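Local coordinates for protein galectin-1 (Bufo arenarum, PDB 1A78) that binds beta-galactosides, and probably a range of complex carbohydrates, as a homodimeric lectin, and may regulate cell differentiation and apoptosis, at residues V18-I24 and A84-F90; A1-V5 and S122-F128; A39-H45 and C61-D67; Y92-I97 and F109-L115. All coordinates share one frame; numbering follows the deposited sequence.

Interaction 1 (V18-I24 and A84-F90)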
# COMPACT_ATOMS: atom_id res chain seq x y z
N VAL A 18 -5.17 -1.62 -10.18
CA VAL A 18 -4.32 -0.98 -9.21
C VAL A 18 -3.37 -0.07 -9.99
O VAL A 18 -2.87 -0.44 -11.04
CB VAL A 18 -3.56 -2.03 -8.29
CG1 VAL A 18 -2.98 -3.16 -9.08
CG2 VAL A 18 -2.50 -1.37 -7.48
N GLU A 19 -3.20 1.15 -9.52
CA GLU A 19 -2.34 2.10 -10.16
C GLU A 19 -1.23 2.44 -9.18
O GLU A 19 -1.51 2.82 -8.04
CB GLU A 19 -3.13 3.38 -10.48
CG GLU A 19 -2.28 4.59 -10.87
CD GLU A 19 -2.99 5.91 -10.64
OE1 GLU A 19 -3.79 6.33 -11.51
OE2 GLU A 19 -2.75 6.54 -9.58
N ILE A 20 0.02 2.26 -9.59
CA ILE A 20 1.16 2.57 -8.74
C ILE A 20 1.78 3.86 -9.24
O ILE A 20 1.74 4.13 -10.43
CB ILE A 20 2.21 1.42 -8.72
CG1 ILE A 20 1.83 0.37 -7.68
CG2 ILE A 20 3.59 1.96 -8.33
CD1 ILE A 20 0.62 -0.41 -8.02
N LYS A 21 2.32 4.66 -8.33
CA LYS A 21 2.93 5.93 -8.68
C LYS A 21 4.17 6.04 -7.80
O LYS A 21 4.10 5.74 -6.60
CB LYS A 21 1.97 7.06 -8.38
CG LYS A 21 2.12 8.25 -9.27
CD LYS A 21 0.99 9.22 -9.00
CE LYS A 21 -0.36 8.49 -9.08
NZ LYS A 21 -1.51 9.29 -8.53
N GLY A 22 5.30 6.41 -8.40
CA GLY A 22 6.52 6.51 -7.63
C GLY A 22 7.60 7.26 -8.36
O GLY A 22 7.36 7.81 -9.43
N SER A 23 8.78 7.30 -7.76
CA SER A 23 9.92 7.98 -8.35
C SER A 23 11.06 7.05 -8.74
O SER A 23 11.45 6.16 -7.97
CB SER A 23 10.44 9.08 -7.43
OG SER A 23 9.59 10.21 -7.49
N ILE A 24 11.56 7.27 -9.96
CA ILE A 24 12.66 6.51 -10.52
C ILE A 24 13.94 7.25 -10.16
O ILE A 24 14.04 8.46 -10.37
CB ILE A 24 12.61 6.49 -12.07
CG1 ILE A 24 11.34 5.82 -12.58
CG2 ILE A 24 13.83 5.76 -12.62
CD1 ILE A 24 11.33 5.67 -14.09
N ALA A 84 13.01 10.48 -12.61
CA ALA A 84 11.67 11.05 -12.82
C ALA A 84 10.57 10.21 -12.17
O ALA A 84 10.83 9.15 -11.63
CB ALA A 84 11.39 11.24 -14.30
N GLU A 85 9.33 10.70 -12.23
CA GLU A 85 8.19 10.00 -11.65
C GLU A 85 7.47 9.09 -12.64
O GLU A 85 7.32 9.43 -13.81
CB GLU A 85 7.17 11.02 -11.15
CG GLU A 85 7.53 11.69 -9.84
CD GLU A 85 6.30 12.22 -9.11
OE1 GLU A 85 5.50 11.38 -8.63
OE2 GLU A 85 6.16 13.47 -9.01
N VAL A 86 6.98 7.95 -12.17
CA VAL A 86 6.25 7.05 -13.05
C VAL A 86 4.90 6.70 -12.47
O VAL A 86 4.70 6.77 -11.25
CB VAL A 86 7.01 5.74 -13.29
CG1 VAL A 86 8.21 6.02 -14.13
CG2 VAL A 86 7.41 5.09 -11.99
N MET A 87 4.00 6.27 -13.34
CA MET A 87 2.67 5.85 -12.93
C MET A 87 2.21 4.75 -13.89
O MET A 87 2.14 4.97 -15.10
CB MET A 87 1.73 7.04 -12.95
CG MET A 87 0.30 6.70 -12.71
SD MET A 87 -0.72 8.20 -12.84
CE MET A 87 0.47 9.44 -13.45
N VAL A 88 1.97 3.55 -13.36
CA VAL A 88 1.55 2.40 -14.16
C VAL A 88 0.26 1.84 -13.56
O VAL A 88 0.07 1.88 -12.34
CB VAL A 88 2.65 1.23 -14.14
CG1 VAL A 88 2.37 0.21 -15.24
CG2 VAL A 88 4.06 1.79 -14.29
N CYS A 89 -0.61 1.29 -14.40
CA CYS A 89 -1.86 0.71 -13.94
C CYS A 89 -1.97 -0.69 -14.50
O CYS A 89 -1.52 -0.96 -15.62
CB CYS A 89 -3.03 1.55 -14.39
SG CYS A 89 -2.68 3.27 -14.21
N PHE A 90 -2.51 -1.59 -13.70
CA PHE A 90 -2.68 -2.98 -14.05
C PHE A 90 -4.12 -3.32 -13.81
O PHE A 90 -4.63 -3.18 -12.70
CB PHE A 90 -1.82 -3.88 -13.15
CG PHE A 90 -0.41 -3.45 -13.05
CD1 PHE A 90 -0.04 -2.51 -12.11
CD2 PHE A 90 0.55 -3.95 -13.92
CE1 PHE A 90 1.28 -2.05 -12.04
CE2 PHE A 90 1.87 -3.51 -13.87
CZ PHE A 90 2.24 -2.56 -12.93
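In the five-stranded sheet of the galectin beta-sandwich, strands 16-23 and 85-92 are antiparallel neighbours, and Val18 to Ser23 pair with Phe90 to Glu85 in regular register, the two short strand axes running at 166° to each other. Three hydrogen-bonded pairs, Val18 with Phe90, Ile20 with Val88 and Gly22 with Val86, exchange two backbone bonds each; Ile20 N to Val88 O measures 2.8 Å. Past the strand end Ile24 N still reaches Ala84 O at 2.6 Å.

The two faces differ sharply. On the face of Val18, Ile20, Val86, Val88 and Phe90, side chains are apolar and buried. Ile20 CD1 approaches the Phe90 ring at its edge, 4.4 Å from CE1, and Val18 CG1 stands 4.3 Å from Phe90 CD1. Phe90 then goes on to meet Val33 and Leu35 of the other sheet.

The opposite face carries Glu19, Lys21, Met87 and Cys89. With CG anti to its backbone N (chi1 173°), Met87 extends alongside both charged chains, crossing Glu19 at a slant and running beside Lys21: its CG lies 3.8 Å from Glu19 CG, and its sulfur SD is 3.8 Å from Lys21 CE. Within strand 16-23 itself, the lysine's bend at chi3 brings NZ to Glu19 OE2, a 3.2 Å salt bridge. Cys89 SG rests 3.6 Å from Glu19 CG, and both residues line the pocket holding a dithiothreitol molecule, probably from the crystallisation liquor. One greasy face against the opposing sheet and one mixed polar face are characteristic of a jelly-roll beta-sandwich such as the galectin fold.

Interaction 2 (A1-V5 and S122-F128)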
# COMPACT_ATOMS: atom_id res chain seq x y z
N ALA A 1 20.93 -4.07 -3.51
CA ALA A 1 20.36 -3.20 -2.45
C ALA A 1 19.40 -2.21 -3.10
O ALA A 1 19.78 -1.50 -4.04
CB ALA A 1 21.48 -2.45 -1.72
N SER A 2 18.15 -2.24 -2.62
CA SER A 2 17.01 -1.42 -3.04
C SER A 2 15.88 -2.23 -3.70
O SER A 2 15.99 -2.70 -4.83
CB SER A 2 17.39 -0.19 -3.90
OG SER A 2 17.62 -0.50 -5.26
N ALA A 3 14.84 -2.46 -2.91
CA ALA A 3 13.65 -3.19 -3.33
C ALA A 3 12.49 -2.22 -3.08
O ALA A 3 12.23 -1.34 -3.93
CB ALA A 3 13.48 -4.47 -2.49
N GLY A 4 11.83 -2.34 -1.92
CA GLY A 4 10.74 -1.44 -1.61
C GLY A 4 9.51 -1.99 -0.92
O GLY A 4 9.54 -3.04 -0.29
N VAL A 5 8.42 -1.25 -1.08
CA VAL A 5 7.14 -1.56 -0.49
C VAL A 5 6.55 -2.88 -0.94
O VAL A 5 6.67 -3.24 -2.11
CB VAL A 5 6.13 -0.42 -0.79
CG1 VAL A 5 4.71 -0.82 -0.50
CG2 VAL A 5 6.49 0.79 0.05
N SER A 122 4.48 -5.93 -4.78
CA SER A 122 5.72 -5.39 -4.26
C SER A 122 6.43 -4.61 -5.35
O SER A 122 6.20 -4.85 -6.55
CB SER A 122 6.64 -6.48 -3.73
OG SER A 122 6.88 -7.45 -4.73
N LEU A 123 7.26 -3.65 -4.94
CA LEU A 123 8.03 -2.82 -5.85
C LEU A 123 9.50 -3.05 -5.57
O LEU A 123 9.89 -3.39 -4.45
CB LEU A 123 7.72 -1.33 -5.62
CG LEU A 123 6.26 -0.86 -5.68
CD1 LEU A 123 6.17 0.63 -5.38
CD2 LEU A 123 5.65 -1.17 -7.03
N GLU A 124 10.33 -2.90 -6.58
CA GLU A 124 11.76 -3.07 -6.39
C GLU A 124 12.47 -1.91 -7.08
O GLU A 124 12.26 -1.67 -8.27
CB GLU A 124 12.25 -4.37 -7.01
CG GLU A 124 11.54 -5.66 -6.61
CD GLU A 124 12.03 -6.85 -7.47
OE1 GLU A 124 13.04 -6.68 -8.20
OE2 GLU A 124 11.40 -7.94 -7.44
N GLY A 125 13.29 -1.18 -6.33
CA GLY A 125 14.04 -0.10 -6.92
C GLY A 125 13.24 1.05 -7.50
O GLY A 125 13.65 1.68 -8.48
N LEU A 126 12.12 1.36 -6.85
CA LEU A 126 11.24 2.43 -7.28
C LEU A 126 10.72 3.05 -5.98
O LEU A 126 10.29 2.32 -5.07
CB LEU A 126 10.09 1.81 -8.08
CG LEU A 126 9.09 2.74 -8.73
CD1 LEU A 126 9.74 3.55 -9.83
CD2 LEU A 126 7.95 1.91 -9.26
N ALA A 127 10.84 4.36 -5.85
CA ALA A 127 10.37 5.04 -4.65
C ALA A 127 8.85 5.19 -4.69
O ALA A 127 8.31 5.82 -5.58
CB ALA A 127 11.03 6.42 -4.49
N PHE A 128 8.18 4.57 -3.73
CA PHE A 128 6.73 4.60 -3.59
C PHE A 128 6.17 5.99 -3.26
O PHE A 128 6.73 6.74 -2.48
CB PHE A 128 6.35 3.60 -2.49
CG PHE A 128 4.92 3.67 -2.04
CD1 PHE A 128 3.92 3.07 -2.77
CD2 PHE A 128 4.59 4.34 -0.86
CE1 PHE A 128 2.61 3.13 -2.34
CE2 PHE A 128 3.29 4.41 -0.42
CZ PHE A 128 2.29 3.80 -1.16
O HOH W 1 9.33 1.17 -2.54
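Val5 and Ala3 dock the N-terminal arm of the galectin sandwich onto the end of strand 118-124 and the connection to strand 127-133, which belongs to the other sheet. Two direct backbone bonds hold it, both accepted by the arm. Val5 O takes the N-H of Leu123 at 2.9 Å, with the CA of Ser122 also close by. Ala3 O receives Gly125 N at 2.6 Å; the donor lies in the carbonyl plane on a lone pair, but the N-H is bent to 133°. Because residues 1-3 are poorly ordered, this second bond is less certain in detail than the first.

The amide of Val5 has no direct acceptor across the contact. A water fills that role, accepting from Val5 N at 3.0 Å and donating to Leu126 O at 2.9 Å, thereby satisfying a backbone group on each side. Gly4 O turns to Asn9 of the second subunit in a weak hydrogen bond, which places the arm beside the dimer interface. Both Ser122 OG and the carboxylate of Glu124, through OE2, are engaged by Asn34 ND2 on the neighbouring strand.

Gly125 adopts positive phi (63°) where the chain leaves the first strand, and its N-H is presented to the arm there. The apolar part of the contact is small: Val5, with CG1 anti to the backbone N (chi1 166°), sends its other methyl, CG2, to within 3.8 Å of Phe128 CB.

Interaction 3 (A39-H45 and C61-D67). With YIO (1-thio-beta-D-galactopyranose), chain C.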
# COMPACT_ATOMS: atom_id res chain seq x y z
N ALA A 39 6.38 -13.63 -2.50
CA ALA A 39 7.69 -13.37 -3.08
C ALA A 39 8.25 -14.45 -4.01
O ALA A 39 9.21 -14.20 -4.72
CB ALA A 39 8.69 -13.05 -1.99
N SER A 40 7.65 -15.63 -4.03
CA SER A 40 8.14 -16.70 -4.90
C SER A 40 7.16 -17.07 -5.97
O SER A 40 7.40 -18.03 -6.69
CB SER A 40 8.40 -17.99 -4.11
OG SER A 40 9.34 -17.79 -3.08
N ASN A 41 6.02 -16.38 -6.03
CA ASN A 41 5.00 -16.71 -7.03
C ASN A 41 4.43 -15.42 -7.53
O ASN A 41 3.72 -14.75 -6.80
CB ASN A 41 3.87 -17.54 -6.42
CG ASN A 41 4.35 -18.87 -5.84
OD1 ASN A 41 4.44 -19.89 -6.54
ND2 ASN A 41 4.65 -18.87 -4.55
N PHE A 42 4.79 -15.05 -8.76
CA PHE A 42 4.30 -13.84 -9.41
C PHE A 42 3.43 -14.21 -10.58
O PHE A 42 3.75 -15.11 -11.33
CB PHE A 42 5.46 -13.00 -9.94
CG PHE A 42 6.40 -12.49 -8.88
CD1 PHE A 42 5.96 -12.28 -7.56
CD2 PHE A 42 7.72 -12.17 -9.20
CE1 PHE A 42 6.81 -11.76 -6.59
CE2 PHE A 42 8.59 -11.64 -8.23
CZ PHE A 42 8.13 -11.44 -6.93
N LEU A 43 2.26 -13.59 -10.67
CA LEU A 43 1.37 -13.81 -11.80
C LEU A 43 2.01 -12.91 -12.87
O LEU A 43 2.09 -13.29 -14.02
CB LEU A 43 -0.04 -13.33 -11.47
CG LEU A 43 -1.22 -14.18 -11.94
CD1 LEU A 43 -1.12 -15.62 -11.41
CD2 LEU A 43 -2.52 -13.52 -11.46
N LEU A 44 2.55 -11.78 -12.43
CA LEU A 44 3.21 -10.83 -13.30
C LEU A 44 4.40 -10.15 -12.64
O LEU A 44 4.26 -9.58 -11.57
CB LEU A 44 2.25 -9.70 -13.74
CG LEU A 44 2.90 -8.50 -14.51
CD1 LEU A 44 3.56 -8.97 -15.83
CD2 LEU A 44 1.89 -7.43 -14.84
N HIS A 45 5.57 -10.26 -13.28
CA HIS A 45 6.80 -9.56 -12.87
C HIS A 45 7.03 -8.60 -14.05
O HIS A 45 7.33 -9.04 -15.18
CB HIS A 45 8.00 -10.50 -12.71
CG HIS A 45 9.33 -9.79 -12.64
ND1 HIS A 45 9.83 -9.24 -11.47
CD2 HIS A 45 10.27 -9.56 -13.59
CE1 HIS A 45 11.02 -8.70 -11.70
NE2 HIS A 45 11.31 -8.88 -12.98
N CYS A 61 8.59 -8.95 -19.11
CA CYS A 61 7.51 -9.39 -18.24
C CYS A 61 7.62 -10.89 -18.12
O CYS A 61 7.98 -11.56 -19.09
CB CYS A 61 6.13 -9.04 -18.81
SG CYS A 61 5.72 -7.29 -18.76
N ASN A 62 7.31 -11.42 -16.94
CA ASN A 62 7.37 -12.87 -16.77
C ASN A 62 6.50 -13.28 -15.60
O ASN A 62 5.95 -12.42 -14.90
CB ASN A 62 8.81 -13.33 -16.52
CG ASN A 62 9.05 -14.75 -16.96
OD1 ASN A 62 8.13 -15.49 -17.25
ND2 ASN A 62 10.32 -15.14 -17.00
N SER A 63 6.29 -14.58 -15.45
CA SER A 63 5.52 -15.12 -14.35
C SER A 63 6.53 -15.95 -13.57
O SER A 63 7.59 -16.29 -14.11
CB SER A 63 4.39 -16.00 -14.84
OG SER A 63 4.91 -17.13 -15.51
N LYS A 64 6.23 -16.27 -12.33
CA LYS A 64 7.10 -17.04 -11.49
C LYS A 64 6.25 -17.92 -10.61
O LYS A 64 5.27 -17.46 -10.01
CB LYS A 64 7.97 -16.12 -10.63
CG LYS A 64 9.03 -16.91 -9.88
CD LYS A 64 10.06 -16.08 -9.17
CE LYS A 64 9.48 -15.38 -7.98
NZ LYS A 64 10.56 -14.57 -7.34
N GLU A 65 6.57 -19.20 -10.57
CA GLU A 65 5.86 -20.14 -9.73
C GLU A 65 6.88 -20.98 -8.97
O GLU A 65 7.68 -21.70 -9.56
CB GLU A 65 4.95 -21.06 -10.55
CG GLU A 65 4.29 -22.12 -9.69
CD GLU A 65 3.12 -22.82 -10.37
OE1 GLU A 65 3.35 -23.55 -11.35
OE2 GLU A 65 1.97 -22.65 -9.87
N ALA A 66 6.88 -20.83 -7.65
CA ALA A 66 7.81 -21.57 -6.81
C ALA A 66 9.26 -21.23 -7.16
O ALA A 66 10.14 -22.10 -7.24
CB ALA A 66 7.55 -23.07 -6.93
N ASP A 67 9.50 -19.94 -7.39
CA ASP A 67 10.82 -19.41 -7.72
C ASP A 67 11.37 -19.73 -9.10
O ASP A 67 12.47 -19.29 -9.45
CB ASP A 67 11.83 -19.76 -6.64
CG ASP A 67 11.67 -18.91 -5.41
OD1 ASP A 67 11.62 -17.66 -5.57
OD2 ASP A 67 11.56 -19.50 -4.30
C1 YIO C . 16.03 -12.53 -14.76
C2 YIO C . 16.08 -11.47 -13.69
C3 YIO C . 14.82 -11.54 -12.84
C4 YIO C . 13.64 -11.30 -13.73
C5 YIO C . 13.64 -12.34 -14.85
C6 YIO C . 12.55 -12.10 -15.86
O2 YIO C . 17.21 -11.67 -12.88
O3 YIO C . 14.87 -10.52 -11.85
O4 YIO C . 13.71 -9.99 -14.26
O5 YIO C . 14.88 -12.34 -15.58
O6 YIO C . 12.33 -13.29 -16.62
S1 YIO C . 17.42 -12.13 -15.86
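Lys64 begins extended, then bends at chi3 (71°), and this bend lays its CE over one face of the Phe42 ring, 3.8 Å above the plane and offset toward the rim. The ammonium group forms an off-centre cation-pi contact, NZ lying 4.2 Å from the ring centroid, and donates to Ala39 O at 3.0 Å. His45, with CG anti to its N (chi1 165°), points its imidazole at the thiogalactose unit.

Between Phe42 and His45 the antiparallel strands 41-49 and 58-65 of the six-stranded sheet slip in register by one: Phe42 pairs with Lys64 but His45 with Asn62. Leu43 and Leu44, both facing Leu35 of the strand on the other side, form a classic beta bulge. At the turn end, Asp67 N bonds Ser40 O, Ser40 OG meets Asp67 OD2 from above the carboxylate plane, and Ala66 N donates to Asn41 OD1 (2.8 Å) from well above the amide plane.

At the sugar, Asn62 ND2 donates almost straight (170°) to O6 of the thiogalactose at 2.8 Å. His45 NE2 comes within 2.9 Å of its O4 in a weak, bent bond. The bond from ND1 to Asn34 OD1 would hold the rotation of the imidazole, and Trp69 meets it edge-to-face. Glu72 and Arg49 also bond the sugar. The firm contact to O6, with the weaker one to O4, is consistent with galactoside selectivity, since the axial O4 distinguishes galactose from glucose.

Interaction 4 (Y92-I97 and F109-L115)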
# COMPACT_ATOMS: atom_id res chain seq x y z
N TYR A 92 -6.84 -6.39 -13.96
CA TYR A 92 -6.89 -7.84 -13.92
C TYR A 92 -8.17 -8.38 -14.50
O TYR A 92 -9.26 -7.97 -14.12
CB TYR A 92 -6.72 -8.31 -12.47
CG TYR A 92 -6.83 -9.79 -12.22
CD1 TYR A 92 -6.37 -10.73 -13.16
CD2 TYR A 92 -7.36 -10.27 -11.02
CE1 TYR A 92 -6.43 -12.09 -12.90
CE2 TYR A 92 -7.42 -11.64 -10.76
CZ TYR A 92 -6.96 -12.54 -11.69
OH TYR A 92 -7.00 -13.89 -11.41
N GLN A 93 -8.02 -9.25 -15.49
CA GLN A 93 -9.12 -9.93 -16.14
C GLN A 93 -8.73 -11.42 -15.96
O GLN A 93 -7.55 -11.73 -15.82
CB GLN A 93 -9.19 -9.51 -17.60
CG GLN A 93 -9.47 -8.00 -17.81
CD GLN A 93 -10.92 -7.60 -17.48
OE1 GLN A 93 -11.84 -8.40 -17.59
NE2 GLN A 93 -11.12 -6.35 -17.07
N THR A 94 -9.69 -12.33 -15.90
CA THR A 94 -9.35 -13.73 -15.66
C THR A 94 -8.40 -14.41 -16.66
O THR A 94 -7.85 -15.48 -16.37
CB THR A 94 -10.62 -14.60 -15.54
OG1 THR A 94 -11.54 -14.26 -16.59
CG2 THR A 94 -11.30 -14.40 -14.19
N GLN A 95 -8.23 -13.80 -17.83
CA GLN A 95 -7.41 -14.38 -18.88
C GLN A 95 -6.12 -13.65 -19.15
O GLN A 95 -5.15 -14.26 -19.60
CB GLN A 95 -8.24 -14.48 -20.16
CG GLN A 95 -9.10 -13.22 -20.43
CD GLN A 95 -9.82 -13.27 -21.77
OE1 GLN A 95 -9.88 -12.26 -22.50
NE2 GLN A 95 -10.36 -14.44 -22.12
N LYS A 96 -6.08 -12.36 -18.84
CA LYS A 96 -4.90 -11.55 -19.08
C LYS A 96 -4.90 -10.33 -18.16
O LYS A 96 -5.94 -9.95 -17.62
CB LYS A 96 -4.92 -11.05 -20.53
CG LYS A 96 -5.98 -9.96 -20.75
CD LYS A 96 -6.08 -9.46 -22.19
CE LYS A 96 -6.81 -10.45 -23.06
NZ LYS A 96 -7.27 -9.79 -24.32
N ILE A 97 -3.74 -9.70 -18.03
CA ILE A 97 -3.60 -8.51 -17.22
C ILE A 97 -3.25 -7.43 -18.20
O ILE A 97 -2.39 -7.63 -19.04
CB ILE A 97 -2.47 -8.66 -16.18
CG1 ILE A 97 -2.88 -9.71 -15.13
CG2 ILE A 97 -2.14 -7.31 -15.56
CD1 ILE A 97 -1.81 -10.11 -14.13
N PHE A 109 -0.49 -9.14 -20.76
CA PHE A 109 0.33 -10.30 -20.42
C PHE A 109 -0.67 -11.39 -20.07
O PHE A 109 -1.71 -11.09 -19.50
CB PHE A 109 1.22 -10.01 -19.22
CG PHE A 109 2.19 -11.13 -18.88
CD1 PHE A 109 3.32 -11.35 -19.67
CD2 PHE A 109 1.96 -11.97 -17.78
CE1 PHE A 109 4.21 -12.37 -19.36
CE2 PHE A 109 2.84 -13.00 -17.47
CZ PHE A 109 3.97 -13.21 -18.25
N PRO A 110 -0.42 -12.65 -20.46
CA PRO A 110 -1.38 -13.70 -20.14
C PRO A 110 -1.35 -14.16 -18.67
O PRO A 110 -0.30 -14.15 -18.01
CB PRO A 110 -0.94 -14.83 -21.07
CG PRO A 110 0.52 -14.69 -21.07
CD PRO A 110 0.71 -13.20 -21.24
N VAL A 111 -2.52 -14.53 -18.17
CA VAL A 111 -2.66 -15.02 -16.81
C VAL A 111 -2.41 -16.52 -16.89
O VAL A 111 -3.27 -17.27 -17.34
CB VAL A 111 -4.05 -14.72 -16.25
CG1 VAL A 111 -4.32 -15.56 -15.02
CG2 VAL A 111 -4.13 -13.25 -15.90
N ARG A 112 -1.22 -16.94 -16.47
CA ARG A 112 -0.85 -18.35 -16.54
C ARG A 112 -1.46 -19.18 -15.41
O ARG A 112 -1.44 -20.40 -15.44
CB ARG A 112 0.68 -18.48 -16.66
CG ARG A 112 1.20 -17.37 -17.58
CD ARG A 112 2.43 -17.71 -18.41
NE ARG A 112 3.58 -16.92 -18.00
CZ ARG A 112 4.52 -16.45 -18.81
NH1 ARG A 112 4.48 -16.67 -20.12
NH2 ARG A 112 5.56 -15.80 -18.29
N LYS A 113 -2.11 -18.49 -14.48
CA LYS A 113 -2.77 -19.14 -13.35
C LYS A 113 -3.86 -18.21 -12.86
O LYS A 113 -3.58 -17.10 -12.42
CB LYS A 113 -1.78 -19.39 -12.22
CG LYS A 113 -2.41 -20.02 -11.00
CD LYS A 113 -1.36 -20.43 -10.01
CE LYS A 113 -2.04 -21.04 -8.81
NZ LYS A 113 -2.89 -22.22 -9.15
N VAL A 114 -5.11 -18.64 -12.97
CA VAL A 114 -6.20 -17.79 -12.51
C VAL A 114 -6.44 -17.98 -11.02
O VAL A 114 -6.62 -19.10 -10.53
CB VAL A 114 -7.50 -17.94 -13.30
CG1 VAL A 114 -8.05 -16.55 -13.61
CG2 VAL A 114 -7.28 -18.71 -14.58
N LEU A 115 -6.34 -16.87 -10.31
CA LEU A 115 -6.52 -16.80 -8.87
C LEU A 115 -7.85 -16.11 -8.65
O LEU A 115 -8.24 -15.25 -9.45
CB LEU A 115 -5.41 -15.92 -8.28
CG LEU A 115 -3.98 -16.40 -8.54
CD1 LEU A 115 -2.95 -15.35 -8.13
CD2 LEU A 115 -3.76 -17.72 -7.82
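Tyr92 swings its ring across to residues 111-115 with CG anti to the backbone N (chi1 176°), and its hydroxyl donates to Leu115 O at 2.7 Å, in the carbonyl plane on a lone pair. The carbonyl oxygen in turn lies at the ring's edge, in plane. Val111 CG2 also approaches the edge, 4.0 Å from CE1, the two side chains crossing at about a right angle.

Val111 is the hub. Its chi1 of 164° sends CG1 toward Thr94 O and leaves CG2 beside the backbone N, where it packs 3.8 Å from Ile97 CG1 and also rests against Lys96 N. Backbone bonds set this valine in place: at the base of the beta hairpin of strands 96-101 and 106-110, Ile97 and Phe109 exchange two bonds, and Val111 N continues the pairing to Gln95 O at 3.0 Å, although the donor stands well above that carbonyl plane.

Farther out, Val114 faces the turn at Thr94, though its rotamer is uncertain. Phe109 leads away from the hairpin partner to pack on Leu44 and Cys61 of the other sheet, while the guanidinium of Arg112 bonds Ser63 OG.

In the fold
Interactions 1 and 4 share the five-stranded sheet, and Phe90 packs on Ile97 where they meet; interaction 3 lies in the six-stranded sheet, and interaction 2 ties the arm to the passage between the two. Interaction 1 has a buried apolar face, from which Phe90 touches Leu44 of interaction 3 across the sandwich. Interaction 3 is more polar and carries the sugar, whereas interaction 4, at the periphery, combines hairpin backbone bonds with aliphatic packing and a tyrosine hydroxyl. Arg112 joins interaction 4 to the sugar-binding strand 58-65. Interaction 2, water-bridged and poorly ordered at its N-terminal end, borders the second subunit and joins interaction 1 through Ser23 and Ala127.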